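Local coordinates for protein betaine aldehyde dehydrogenase (Staphylococcus aureus subsp. aureus COL, PDB 4QTO) that catalyses the NAD-dependent oxidation of betaine aldehyde to glycine betaine, as an aldehyde dehydrogenase assembled from four copies of the chain, at residues R101-K106 against E221-P226; D105-H110 against I214-L219; N138-F143 against W189-A194. All coordinates share one frame; numbering follows the deposited sequence. Where two conformers were deposited one is given.

Contact 1. Residues R101-K106 against E221-P226; sequences RAIADK and EEVGFP
Ala102 and Val223 mark the nearest backbone approach, their CA atoms 6.5 Å apart, where helix 93-109 passes the last turn of helix 211-223. The chain leaves helical geometry at Gly224 (phi 98°), and beyond it the end of the Phe225 side chain comes back to helix 93-109.

Val223 is the hub of the apolar part. Its CG1 stands anti to the backbone N (chi1 172°) and its CG2 anti to the carbonyl carbon, and this spreads both methyls toward helix 93-109. Each meets Ala102 CB, with CG2 at 3.9 Å. The same Val223 CG2 lies 4.0 Å from Ile103 CG1, the two side chains crossing nearly at right angles, and only 3.6 Å from Lys106 CE. One methyl is thus shared by two side chains besides that of Ala102. The Lys106 chain runs alongside Val223, the two pointing opposite ways; its extended part lays CD and CE along the valine, and the bend at chi4 (-70°) turns the ammonium to Glu222.

Lys106 NZ is 2.9 Å from Glu222 OE1, a hydrogen-bonded salt bridge. The lysine arrives on the anti side of that oxygen, close to the carboxylate plane, and the ion pair lies on the outer, solvent-facing border of the contact. Toward the interior, Ile103 CD1 reaches Phe225 CZ at 3.8 Å, touching the ring obliquely.

Lys99, also on helix 93-109, hydrogen-bonds through NZ to the carbonyl oxygens of Val223 and Gly224, tying down the helix end. Trp88 packs edge-to-face with Phe225, while Ile103 continues inward onto Phe140 of helix 126-146 and Leu195 of helix 183-197, so this surface contact grades into the layer of helices beneath.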
loop_
_atom_site.group_PDB
_atom_site.type_symbol
_atom_site.label_atom_id
_atom_site.label_comp_id
_atom_site.label_asym_id
_atom_site.label_seq_id
_atom_site.Cartn_x
_atom_site.Cartn_y
_atom_site.Cartn_z
ATOM N N ARG A 101 15.427 -13.199 -12.109
ATOM C CA ARG A 101 16.712 -12.502 -12.073
ATOM C C ARG A 101 17.726 -13.209 -12.977
ATOM O O ARG A 101 18.509 -12.548 -13.658
ATOM C CB ARG A 101 17.216 -12.392 -10.631
ATOM C CG ARG A 101 18.382 -11.461 -10.462
ATOM C CD ARG A 101 18.615 -11.081 -8.991
ATOM N NE ARG A 101 17.482 -10.431 -8.315
ATOM C CZ ARG A 101 16.680 -10.985 -7.395
ATOM N NH1 ARG A 101 16.881 -12.241 -6.973
ATOM N NH2 ARG A 101 15.693 -10.244 -6.847
ATOM N N ALA A 102 17.693 -14.544 -13.006
ATOM C CA ALA A 102 18.575 -15.319 -13.889
ATOM C C ALA A 102 18.314 -14.995 -15.356
ATOM O O ALA A 102 19.266 -14.905 -16.146
ATOM C CB ALA A 102 18.443 -16.797 -13.602
ATOM N N ILE A 103 17.054 -14.811 -15.744
ATOM C CA ILE A 103 16.735 -14.388 -17.099
ATOM C C ILE A 103 17.348 -13.004 -17.317
ATOM O O ILE A 103 17.993 -12.757 -18.358
ATOM C CB ILE A 103 15.223 -14.334 -17.400
ATOM C CG1 ILE A 103 14.581 -15.712 -17.197
ATOM C CG2 ILE A 103 14.990 -13.806 -18.812
ATOM C CD1 ILE A 103 13.061 -15.652 -17.234
ATOM N N ALA A 104 17.135 -12.083 -16.389
ATOM C CA ALA A 104 17.711 -10.743 -16.537
ATOM C C ALA A 104 19.226 -10.797 -16.815
ATOM O O ALA A 104 19.739 -10.103 -17.712
ATOM C CB ALA A 104 17.453 -9.901 -15.309
ATOM N N ASP A 105 19.936 -11.607 -16.049
ATOM C CA ASP A 105 21.379 -11.709 -16.201
ATOM C C ASP A 105 21.775 -12.283 -17.590
ATOM O O ASP A 105 22.752 -11.849 -18.177
ATOM C CB ASP A 105 21.946 -12.513 -15.076
ATOM C CG ASP A 105 21.874 -11.773 -13.729
ATOM O OD1 ASP A 105 21.780 -10.541 -13.690
ATOM O OD2 ASP A 105 21.988 -12.468 -12.716
ATOM N N LYS A 106 20.984 -13.213 -18.114
ATOM C CA LYS A 106 21.230 -13.738 -19.474
ATOM C C LYS A 106 21.028 -12.667 -20.549
ATOM O O LYS A 106 21.775 -12.638 -21.519
ATOM C CB LYS A 106 20.366 -14.966 -19.724
ATOM C CG LYS A 106 20.940 -16.164 -18.970
ATOM C CD LYS A 106 20.074 -17.378 -19.103
ATOM C CE LYS A 106 20.642 -18.571 -18.346
ATOM N NZ LYS A 106 21.877 -19.186 -18.904
ATOM N N GLU A 221 14.792 -21.451 -21.216
ATOM C CA GLU A 221 14.998 -22.897 -21.049
ATOM C C GLU A 221 16.294 -23.210 -20.289
ATOM O O GLU A 221 16.325 -24.120 -19.466
ATOM C CB GLU A 221 14.994 -23.604 -22.408
ATOM C CG GLU A 221 15.254 -25.113 -22.297
ATOM C CD GLU A 221 15.144 -25.826 -23.625
ATOM O OE1 GLU A 221 15.690 -25.304 -24.624
ATOM O OE2 GLU A 221 14.522 -26.952 -23.635
ATOM N N GLU A 222 17.351 -22.442 -20.542
ATOM C CA GLU A 222 18.627 -22.611 -19.838
ATOM C C GLU A 222 18.492 -22.360 -18.330
ATOM O O GLU A 222 19.164 -22.997 -17.535
ATOM C CB GLU A 222 19.671 -21.647 -20.395
ATOM C CG GLU A 222 20.101 -21.900 -21.818
ATOM C CD GLU A 222 21.029 -20.818 -22.372
ATOM O OE1 GLU A 222 21.423 -19.896 -21.633
ATOM O OE2 GLU A 222 21.407 -20.933 -23.554
ATOM N N VAL A 223 17.658 -21.399 -17.963
ATOM C CA VAL A 223 17.381 -21.109 -16.547
ATOM C C VAL A 223 16.638 -22.264 -15.912
ATOM O O VAL A 223 16.961 -22.697 -14.798
ATOM C CB VAL A 223 16.566 -19.805 -16.417
ATOM C CG1 VAL A 223 16.110 -19.608 -14.992
ATOM C CG2 VAL A 223 17.386 -18.610 -16.892
ATOM N N GLY A 224 15.651 -22.768 -16.627
ATOM C CA GLY A 224 14.884 -23.898 -16.202
ATOM C C GLY A 224 13.564 -23.586 -15.549
ATOM O O GLY A 224 13.522 -22.999 -14.475
ATOM N N PHE A 225 12.491 -24.017 -16.216
ATOM C CA PHE A 225 11.123 -23.888 -15.719
ATOM C C PHE A 225 10.392 -25.202 -15.917
ATOM O O PHE A 225 10.711 -25.942 -16.856
ATOM C CB PHE A 225 10.377 -22.744 -16.428
ATOM C CG PHE A 225 10.999 -21.406 -16.180
ATOM C CD1 PHE A 225 10.665 -20.679 -15.045
ATOM C CD2 PHE A 225 11.994 -20.893 -17.019
ATOM C CE1 PHE A 225 11.295 -19.487 -14.773
ATOM C CE2 PHE A 225 12.630 -19.700 -16.750
ATOM C CZ PHE A 225 12.289 -18.983 -15.604
ATOM N N PRO A 226 9.379 -25.478 -15.078
ATOM C CA PRO A 226 8.681 -26.751 -15.221
ATOM C C PRO A 226 8.026 -26.886 -16.592
ATOM O O PRO A 226 7.608 -25.907 -17.203
ATOM C CB PRO A 226 7.648 -26.716 -14.090
ATOM C CG PRO A 226 8.253 -25.798 -13.069
ATOM C CD PRO A 226 8.928 -24.737 -13.891
#

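Contact 2. Residues D105-H110 against I214-L219; sequences DKIKEH and IRVFEL
Leu219 packs against His110, CD2 to CD2 at 3.6 Å, and this is the close-packed part of a pairing between two widely spaced helices. The axes of the short segments 105-109 and 214-219 come no nearer than 10.7 Å and run at 123°, nearer antiparallel than parallel, so side chains must span the gap. Leu219 points into it and buries more surface here than any other residue. Its CD2 meets the His110 ring obliquely and also lies over one face of the Arg215 guanidinium, 3.4 Å above that plane.

Arg215 in turn comes over a face of the His110 ring. Its NH2 lies 3.4 Å from His110 CE1, displaced toward the rim, and the two planes stand 72° apart: the guanidinium presents its edge to the imidazole face. A bend in the arginine chain at chi2 (66°) carries the group there. From the same helix, Glu218 OE1 accepts a hydrogen bond of 2.8 Å from Arg215 NH1 through its anti lone pair, part of a salt bridge that restrains the guanidinium on this partly exposed side.

The interior side is more buried yet looser. Ile107 CD1 stands 4.0 Å from Val216 CG2 and 4.5 Å from Leu219 CD1, with Ile136 and Leu114 also touching Ile107. Toward the solvent, the Lys106 methylenes run past Leu219, CD approaching the carbonyl O of Leu219 at 3.6 Å, before NZ goes to its salt bridge with Glu222.

Helix 211-223 connects parallel strands 200-204 and 230-232, a beta-alpha-beta crossover of the Rossmann fold by which aldehyde dehydrogenases bind NAD; here helix 93-109 packs against the outer side of that crossover.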
loop_
_atom_site.group_PDB
_atom_site.type_symbol
_atom_site.label_atom_id
_atom_site.label_comp_id
_atom_site.label_asym_id
_atom_site.label_seq_id
_atom_site.Cartn_x
_atom_site.Cartn_y
_atom_site.Cartn_z
ATOM N N ASP A 105 19.936 -11.607 -16.049
ATOM C CA ASP A 105 21.379 -11.709 -16.201
ATOM C C ASP A 105 21.775 -12.283 -17.590
ATOM O O ASP A 105 22.752 -11.849 -18.177
ATOM C CB ASP A 105 21.946 -12.513 -15.076
ATOM C CG ASP A 105 21.874 -11.773 -13.729
ATOM O OD1 ASP A 105 21.780 -10.541 -13.690
ATOM O OD2 ASP A 105 21.988 -12.468 -12.716
ATOM N N LYS A 106 20.984 -13.213 -18.114
ATOM C CA LYS A 106 21.230 -13.738 -19.474
ATOM C C LYS A 106 21.028 -12.667 -20.549
ATOM O O LYS A 106 21.775 -12.638 -21.519
ATOM C CB LYS A 106 20.366 -14.966 -19.724
ATOM C CG LYS A 106 20.940 -16.164 -18.970
ATOM C CD LYS A 106 20.074 -17.378 -19.103
ATOM C CE LYS A 106 20.642 -18.571 -18.346
ATOM N NZ LYS A 106 21.877 -19.186 -18.904
ATOM N N ILE A 107 20.064 -11.764 -20.346
ATOM C CA ILE A 107 19.859 -10.684 -21.315
ATOM C C ILE A 107 21.108 -9.799 -21.376
ATOM O O ILE A 107 21.604 -9.505 -22.462
ATOM C CB ILE A 107 18.635 -9.814 -20.959
ATOM C CG1 ILE A 107 17.348 -10.654 -20.960
ATOM C CG2 ILE A 107 18.545 -8.630 -21.897
ATOM C CD1 ILE A 107 16.952 -11.264 -22.262
ATOM N N LYS A 108 21.653 -9.446 -20.219
ATOM C CA LYS A 108 22.867 -8.636 -20.182
ATOM C C LYS A 108 24.071 -9.386 -20.752
ATOM O O LYS A 108 24.848 -8.822 -21.550
ATOM C CB LYS A 108 23.149 -8.149 -18.771
ATOM C CG LYS A 108 24.386 -7.262 -18.699
ATOM C CD LYS A 108 24.615 -6.752 -17.288
ATOM C CE LYS A 108 23.541 -5.779 -16.875
ATOM N NZ LYS A 108 23.287 -4.705 -17.852
ATOM N N GLU A 109 24.207 -10.674 -20.440
ATOM C CA GLU A 109 25.288 -11.490 -20.956
ATOM C C GLU A 109 25.295 -11.512 -22.482
ATOM O O GLU A 109 26.358 -11.438 -23.103
ATOM C CB GLU A 109 25.134 -12.930 -20.426
ATOM C CG GLU A 109 26.107 -13.924 -20.982
ATOM C CD GLU A 109 25.873 -15.343 -20.455
ATOM O OE1 GLU A 109 24.895 -15.556 -19.696
ATOM O OE2 GLU A 109 26.707 -16.231 -20.813
ATOM N N HIS A 110 24.111 -11.578 -23.064
ATOM C CA HIS A 110 23.940 -11.676 -24.513
ATOM C C HIS A 110 23.503 -10.394 -25.199
ATOM O O HIS A 110 22.961 -10.443 -26.310
ATOM C CB HIS A 110 22.956 -12.811 -24.833
ATOM C CG HIS A 110 23.425 -14.148 -24.387
ATOM N ND1 HIS A 110 24.419 -14.837 -25.050
ATOM C CD2 HIS A 110 23.076 -14.918 -23.332
ATOM C CE1 HIS A 110 24.657 -15.974 -24.415
ATOM N NE2 HIS A 110 23.838 -16.057 -23.392
ATOM N N ILE A 214 12.399 -16.137 -30.111
ATOM C CA ILE A 214 12.936 -17.491 -30.122
ATOM C C ILE A 214 14.176 -17.504 -29.222
ATOM O O ILE A 214 14.336 -18.398 -28.382
ATOM C CB ILE A 214 13.310 -17.917 -31.562
ATOM C CG1 ILE A 214 12.052 -18.109 -32.417
ATOM C CG2 ILE A 214 14.114 -19.216 -31.526
ATOM C CD1 ILE A 214 12.350 -18.246 -33.901
ATOM N N ARG A 215 15.065 -16.508 -29.370
ATOM C CA ARG A 215 16.307 -16.504 -28.559
ATOM C C ARG A 215 16.009 -16.427 -27.077
ATOM O O ARG A 215 16.635 -17.163 -26.289
ATOM C CB ARG A 215 17.252 -15.379 -28.997
ATOM C CG ARG A 215 18.598 -15.397 -28.309
ATOM C CD ARG A 215 19.410 -16.622 -28.691
ATOM N NE ARG A 215 20.728 -16.590 -28.017
ATOM C CZ ARG A 215 21.180 -17.507 -27.173
ATOM N NH1 ARG A 215 20.518 -18.643 -26.943
ATOM N NH2 ARG A 215 22.363 -17.325 -26.597
ATOM N N VAL A 216 15.064 -15.573 -26.670
ATOM C CA VAL A 216 14.774 -15.456 -25.234
ATOM C C VAL A 216 14.181 -16.774 -24.698
ATOM O O VAL A 216 14.436 -17.127 -23.539
ATOM C CB VAL A 216 13.940 -14.213 -24.859
ATOM C CG1 VAL A 216 12.466 -14.414 -25.162
ATOM C CG2 VAL A 216 14.144 -13.924 -23.406
ATOM N N PHE A 217 13.388 -17.496 -25.511
ATOM C CA PHE A 217 12.896 -18.807 -25.090
ATOM C C PHE A 217 14.061 -19.784 -24.880
ATOM O O PHE A 217 14.043 -20.573 -23.930
ATOM C CB PHE A 217 11.819 -19.362 -25.994
ATOM C CG PHE A 217 10.447 -18.956 -25.559
ATOM C CD1 PHE A 217 9.986 -17.673 -25.792
ATOM C CD2 PHE A 217 9.657 -19.856 -24.875
ATOM C CE1 PHE A 217 8.735 -17.291 -25.329
ATOM C CE2 PHE A 217 8.390 -19.489 -24.440
ATOM C CZ PHE A 217 7.937 -18.219 -24.658
ATOM N N GLU A 218 15.064 -19.743 -25.762
ATOM C CA GLU A 218 16.278 -20.578 -25.543
ATOM C C GLU A 218 16.902 -20.214 -24.187
ATOM O O GLU A 218 17.269 -21.096 -23.408
ATOM C CB GLU A 218 17.307 -20.371 -26.644
ATOM C CG GLU A 218 16.852 -20.836 -28.032
ATOM C CD GLU A 218 17.896 -20.622 -29.100
ATOM O OE1 GLU A 218 18.863 -19.832 -28.867
ATOM O OE2 GLU A 218 17.764 -21.263 -30.163
ATOM N N LEU A 219 17.030 -18.917 -23.905
ATOM C CA LEU A 219 17.633 -18.480 -22.636
ATOM C C LEU A 219 16.801 -18.876 -21.409
ATOM O O LEU A 219 17.346 -19.276 -20.376
ATOM C CB LEU A 219 17.902 -16.968 -22.660
ATOM C CG LEU A 219 18.846 -16.484 -23.754
ATOM C CD1 LEU A 219 18.927 -14.966 -23.760
ATOM C CD2 LEU A 219 20.241 -17.087 -23.595
#

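Contact 3. Residues N138-F143 against W189-A194; sequences NVFMYF and WKIAPA
Ala192 CB fits among Val139, Phe140 and Phe143, where helix 126-146 lies almost parallel to helix 183-197, the first crossover helix of the Rossmann fold, joining parallel strands 162-177 and 200-204. The short segments run at only 20° with axes 8.9 Å apart, and the alanine permits a CA to CA approach of 5.5 Å between Phe140 and Ala192.

Around that methyl, Phe143 CD2 is 3.6 Å from Ala192 CB and Phe140 CD1 is 3.7 Å from it, both rings meeting it obliquely. Phe140 also turns an edge to Ile191, CE1 to CG2 at 3.9 Å and in the plane of the ring. At the start of the pairing, Val139 CG2 touches Trp189 CD1 at 4.0 Å. The tryptophan's CB points away from helix 126-146, but chi1 of -70° brings the indole back.

Further out, Trp480 packs edge-to-face with Trp189, and Phe140 CB also packs against Ala104 of helix 93-109. Lys190 faces the opposite way from helix 126-146.

Helix 183-197 kinks at Pro193, and Pro193 CD sits 4.0 Å from the centroid of the Phe143 ring as a CH-pi contact, while Tyr142 CD2 covers the opposite face.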
loop_
_atom_site.group_PDB
_atom_site.type_symbol
_atom_site.label_atom_id
_atom_site.label_comp_id
_atom_site.label_asym_id
_atom_site.label_seq_id
_atom_site.Cartn_x
_atom_site.Cartn_y
_atom_site.Cartn_z
ATOM N N ASN A 138 16.573 -4.413 -17.258
ATOM C CA ASN A 138 15.949 -3.730 -16.140
ATOM C C ASN A 138 14.495 -4.132 -15.890
ATOM O O ASN A 138 14.061 -4.150 -14.748
ATOM C CB ASN A 138 16.106 -2.237 -16.254
ATOM C CG ASN A 138 17.535 -1.803 -15.981
ATOM O OD1 ASN A 138 18.232 -2.439 -15.145
ATOM N ND2 ASN A 138 17.966 -0.714 -16.601
ATOM N N VAL A 139 13.744 -4.479 -16.943
ATOM C CA VAL A 139 12.387 -4.969 -16.759
ATOM C C VAL A 139 12.384 -6.294 -15.995
ATOM O O VAL A 139 11.684 -6.498 -14.998
ATOM C CB VAL A 139 11.684 -5.105 -18.119
ATOM C CG1 VAL A 139 10.378 -5.915 -18.022
ATOM C CG2 VAL A 139 11.409 -3.741 -18.715
ATOM N N PHE A 140 13.177 -7.240 -16.472
ATOM C CA PHE A 140 13.278 -8.510 -15.775
ATOM C C PHE A 140 13.774 -8.321 -14.336
ATOM O O PHE A 140 13.259 -8.950 -13.422
ATOM C CB PHE A 140 14.136 -9.565 -16.511
ATOM C CG PHE A 140 13.449 -10.197 -17.716
ATOM C CD1 PHE A 140 12.500 -11.178 -17.530
ATOM C CD2 PHE A 140 13.809 -9.866 -19.000
ATOM C CE1 PHE A 140 11.863 -11.787 -18.608
ATOM C CE2 PHE A 140 13.174 -10.486 -20.088
ATOM C CZ PHE A 140 12.208 -11.446 -19.888
ATOM N N MET A 141 14.767 -7.453 -14.145
ATOM C CA MET A 141 15.318 -7.264 -12.794
ATOM C C MET A 141 14.288 -6.649 -11.863
ATOM O O MET A 141 14.204 -7.038 -10.693
ATOM C CB MET A 141 16.579 -6.415 -12.803
ATOM C CG MET A 141 17.344 -6.482 -11.488
ATOM S SD MET A 141 18.007 -8.125 -11.134
ATOM C CE MET A 141 19.201 -8.186 -12.496
ATOM N N TYR A 142 13.484 -5.718 -12.377
ATOM C CA TYR A 142 12.439 -5.073 -11.587
ATOM C C TYR A 142 11.405 -6.090 -11.082
ATOM O O TYR A 142 11.125 -6.157 -9.880
ATOM C CB TYR A 142 11.710 -3.992 -12.410
ATOM C CG TYR A 142 10.534 -3.379 -11.668
ATOM C CD1 TYR A 142 10.724 -2.352 -10.738
ATOM C CD2 TYR A 142 9.226 -3.842 -11.879
ATOM C CE1 TYR A 142 9.639 -1.794 -10.053
ATOM C CE2 TYR A 142 8.170 -3.316 -11.184
ATOM C CZ TYR A 142 8.370 -2.294 -10.285
ATOM O OH TYR A 142 7.283 -1.745 -9.623
ATOM N N PHE A 143 10.887 -6.910 -12.000
ATOM C CA PHE A 143 9.901 -7.920 -11.646
ATOM C C PHE A 143 10.479 -9.036 -10.767
ATOM O O PHE A 143 9.778 -9.554 -9.907
ATOM C CB PHE A 143 9.172 -8.446 -12.879
ATOM C CG PHE A 143 8.172 -7.464 -13.395
ATOM C CD1 PHE A 143 7.022 -7.203 -12.678
ATOM C CD2 PHE A 143 8.394 -6.739 -14.563
ATOM C CE1 PHE A 143 6.093 -6.255 -13.110
ATOM C CE2 PHE A 143 7.474 -5.818 -15.003
ATOM C CZ PHE A 143 6.317 -5.569 -14.281
ATOM N N TRP A 189 7.856 -7.303 -21.159
ATOM C CA TRP A 189 6.805 -6.676 -20.349
ATOM C C TRP A 189 5.704 -7.646 -19.918
ATOM O O TRP A 189 5.047 -7.437 -18.899
ATOM C CB TRP A 189 6.164 -5.518 -21.123
ATOM C CG TRP A 189 7.013 -4.289 -21.334
ATOM C CD1 TRP A 189 8.362 -4.173 -21.219
ATOM C CD2 TRP A 189 6.547 -3.026 -21.840
ATOM N NE1 TRP A 189 8.750 -2.896 -21.557
ATOM C CE2 TRP A 189 7.642 -2.174 -21.919
ATOM C CE3 TRP A 189 5.277 -2.534 -22.175
ATOM C CZ2 TRP A 189 7.531 -0.863 -22.374
ATOM C CZ3 TRP A 189 5.168 -1.209 -22.600
ATOM C CH2 TRP A 189 6.288 -0.411 -22.687
ATOM N N LYS A 190 5.501 -8.676 -20.717
ATOM C CA LYS A 190 4.524 -9.705 -20.464
ATOM C C LYS A 190 5.108 -10.917 -19.727
ATOM O O LYS A 190 4.526 -11.393 -18.735
ATOM C CB LYS A 190 3.858 -10.136 -21.789
ATOM C CG LYS A 190 3.226 -8.982 -22.578
ATOM C CD LYS A 190 2.442 -9.493 -23.762
ATOM C CE LYS A 190 1.948 -8.406 -24.697
ATOM N NZ LYS A 190 1.041 -7.447 -24.053
ATOM N N ILE A 191 6.276 -11.401 -20.167
ATOM C CA ILE A 191 6.865 -12.586 -19.575
ATOM C C ILE A 191 7.269 -12.343 -18.140
ATOM O O ILE A 191 7.020 -13.191 -17.256
ATOM C CB ILE A 191 8.121 -13.021 -20.353
ATOM C CG1 ILE A 191 7.720 -13.551 -21.737
ATOM C CG2 ILE A 191 8.876 -14.099 -19.626
ATOM C CD1 ILE A 191 8.896 -13.624 -22.677
ATOM N N ALA A 192 7.900 -11.200 -17.874
ATOM C CA ALA A 192 8.468 -10.982 -16.543
ATOM C C ALA A 192 7.439 -11.076 -15.424
ATOM O O ALA A 192 7.651 -11.817 -14.442
ATOM C CB ALA A 192 9.252 -9.693 -16.490
ATOM N N PRO A 193 6.305 -10.349 -15.515
ATOM C CA PRO A 193 5.326 -10.496 -14.431
ATOM C C PRO A 193 4.635 -11.837 -14.419
ATOM O O PRO A 193 4.290 -12.334 -13.359
ATOM C CB PRO A 193 4.335 -9.353 -14.695
ATOM C CG PRO A 193 4.467 -9.076 -16.169
ATOM C CD PRO A 193 5.942 -9.244 -16.422
ATOM N N ALA A 194 4.415 -12.448 -15.575
ATOM C CA ALA A 194 3.746 -13.743 -15.615
ATOM C C ALA A 194 4.577 -14.760 -14.846
ATOM O O ALA A 194 4.060 -15.523 -14.025
ATOM C CB ALA A 194 3.550 -14.207 -17.042
#

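The three contacts step inward through one stack of helices. Contacts 1 and 2 join the same pair, helices 93-109 and 211-223, and share Lys106; their centres are 8 Å apart. Contact 3 joins the next pair, 126-146 and 183-197, and is nested in sequence within the loops closed by the other two. Chemistry follows depth: contact 1, at the surface, has an ion pair across it; contact 2, partly buried, has a guanidinium over an imidazole; contact 3, with every touching residue buried, is wholly apolar. Phe140 of contact 3 also reaches Ile107 of contact 2. All three border a second subunit, contacts 1 and 2 through their shared Asp105.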